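Local coordinates for nuclear and cytoplasmic polyadenylated RNA-binding protein PUB1 (Saccharomyces cerevisiae, PDB 3MD1) that binds polyadenylated RNA, preferring poly(U), and may accompany transcripts from nucleus to cytoplasm; this chain is its second RNA recognition motif, at residues R19-D24 against D61-Q66. Residues are numbered along the deposited sequence; the frame is centred on the assembly and turned at random.
Sequences RNAFKD and DSMQGQ
Met-63 lies against Phe-22 and Ala-21 where the two helices of an RNA recognition motif, 15-22 and 53-63, come close at their C-terminal ends on one face of the antiparallel sheet. In the second segment, Asp-61 and Ser-62 belong to the last turn of helix 53-63; Asp-61 OD2 takes a hydrogen bond from Gln-57 NE2, one turn back, and Ser-62 touches Phe-25. Met-63, the final helical residue, carries the whole contact. Its CG is anti to its carbonyl carbon (chi1 -62°), which sends the chain toward helix 15-22, and CG meets the Phe-22 ring at CE2, 3.6 Å away. CB follows at 3.9 Å from the same CE2. Bends at chi2 and chi3 then fold the thioether over the ring: SD stands above one face, 5.3 Å from the centroid and 25° off the normal, a distant Met-aromatic contact. The methyl of Met-63 reaches farthest across: CE lies over one face of the Phe-22 ring, offset toward its rim, 4.2 Å from Ala-21 CB and 3.4 Å from Ala-21 O. An alanine in place of Phe-22 would probably leave the Met-63 methylenes and sulfur without the ring they lie against and open a gap between the helix ends above Ile-75, a residue of strand 71-77 that both side chains touch. Beyond Met-63 the chain leaves the helix at Gln-64 and, with Gly-65 at positive phi, reverses in a type II beta turn; Gly-65 and Gln-66 both make backbone hydrogen bonds with Leu-73 of the sheet, and the turn is closed by Gln-66 N to Met-63 O at 3.0 Å.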
# COMPACT_ATOMS: atom_id res chain seq x y z
N ARG A 19 3.38 -5.78 -3.61
CA ARG A 19 4.27 -6.51 -2.70
C ARG A 19 5.74 -6.31 -3.02
O ARG A 19 6.55 -6.09 -2.11
CB ARG A 19 3.94 -8.00 -2.69
CG ARG A 19 2.67 -8.30 -1.95
CD ARG A 19 2.08 -9.60 -2.43
NE ARG A 19 0.79 -9.83 -1.78
CZ ARG A 19 -0.05 -10.81 -2.10
NH1 ARG A 19 0.25 -11.66 -3.08
NH2 ARG A 19 -1.19 -10.92 -1.44
N ASN A 20 6.08 -6.35 -4.31
CA ASN A 20 7.46 -6.15 -4.76
C ASN A 20 8.01 -4.78 -4.36
O ASN A 20 9.22 -4.63 -4.14
CB ASN A 20 7.57 -6.33 -6.27
CG ASN A 20 7.64 -7.80 -6.70
OD1 ASN A 20 7.75 -8.71 -5.87
ND2 ASN A 20 7.59 -8.03 -8.00
N ALA A 21 7.12 -3.78 -4.26
CA ALA A 21 7.52 -2.42 -3.90
C ALA A 21 7.83 -2.27 -2.41
O ALA A 21 8.58 -1.37 -2.03
CB ALA A 21 6.45 -1.43 -4.34
N PHE A 22 7.28 -3.15 -1.58
CA PHE A 22 7.46 -3.05 -0.12
C PHE A 22 8.13 -4.24 0.60
O PHE A 22 8.50 -4.10 1.77
CB PHE A 22 6.12 -2.73 0.57
CG PHE A 22 5.60 -1.35 0.26
CD1 PHE A 22 4.82 -1.13 -0.88
CD2 PHE A 22 5.88 -0.27 1.11
CE1 PHE A 22 4.33 0.15 -1.18
CE2 PHE A 22 5.40 1.00 0.82
CZ PHE A 22 4.61 1.22 -0.33
N LYS A 23 8.24 -5.37 -0.12
CA LYS A 23 8.74 -6.68 0.36
C LYS A 23 9.97 -6.62 1.29
O LYS A 23 10.07 -7.38 2.26
CB LYS A 23 9.14 -7.55 -0.84
CG LYS A 23 8.16 -8.63 -1.24
CD LYS A 23 8.88 -9.88 -1.75
CE LYS A 23 9.15 -9.88 -3.26
NZ LYS A 23 10.31 -9.03 -3.65
N ASP A 24 10.90 -5.74 0.96
CA ASP A 24 12.21 -5.76 1.60
C ASP A 24 12.39 -4.79 2.76
O ASP A 24 13.45 -4.73 3.39
CB ASP A 24 13.31 -5.59 0.55
CG ASP A 24 13.30 -6.71 -0.49
OD1 ASP A 24 13.27 -7.90 -0.10
OD2 ASP A 24 13.31 -6.40 -1.69
N ASP A 61 7.52 6.79 5.12
CA ASP A 61 8.23 8.02 4.83
C ASP A 61 9.19 7.84 3.66
O ASP A 61 9.33 8.71 2.80
CB ASP A 61 8.93 8.56 6.10
CG ASP A 61 7.92 9.00 7.18
OD1 ASP A 61 6.80 9.44 6.81
OD2 ASP A 61 8.24 8.89 8.39
N SER A 62 9.80 6.67 3.60
CA SER A 62 10.69 6.30 2.52
C SER A 62 10.02 6.29 1.15
O SER A 62 10.61 6.72 0.16
CB SER A 62 11.24 4.91 2.83
OG SER A 62 12.46 4.69 2.19
N MET A 63 8.78 5.81 1.10
CA MET A 63 8.02 5.62 -0.14
C MET A 63 7.02 6.73 -0.47
O MET A 63 6.43 6.73 -1.55
CB MET A 63 7.30 4.26 -0.12
CG MET A 63 8.24 3.07 -0.05
SD MET A 63 9.31 2.90 -1.50
CE MET A 63 8.21 1.96 -2.57
N GLN A 64 6.80 7.65 0.47
CA GLN A 64 5.82 8.72 0.28
C GLN A 64 6.08 9.50 -1.01
O GLN A 64 7.19 10.04 -1.21
CB GLN A 64 5.85 9.68 1.47
CG GLN A 64 4.72 10.70 1.50
CD GLN A 64 3.39 10.05 1.76
OE1 GLN A 64 3.02 9.80 2.91
NE2 GLN A 64 2.69 9.75 0.71
N GLY A 65 5.08 9.53 -1.88
CA GLY A 65 5.16 10.27 -3.14
C GLY A 65 6.11 9.72 -4.18
O GLY A 65 6.34 10.37 -5.20
N GLN A 66 6.69 8.55 -3.92
CA GLN A 66 7.57 7.91 -4.89
C GLN A 66 6.70 7.25 -5.94
O GLN A 66 5.58 6.84 -5.65
CB GLN A 66 8.50 6.89 -4.22
CG GLN A 66 9.33 7.47 -3.06
CD GLN A 66 10.45 8.41 -3.48
OE1 GLN A 66 11.11 9.01 -2.63
NE2 GLN A 66 10.66 8.53 -4.78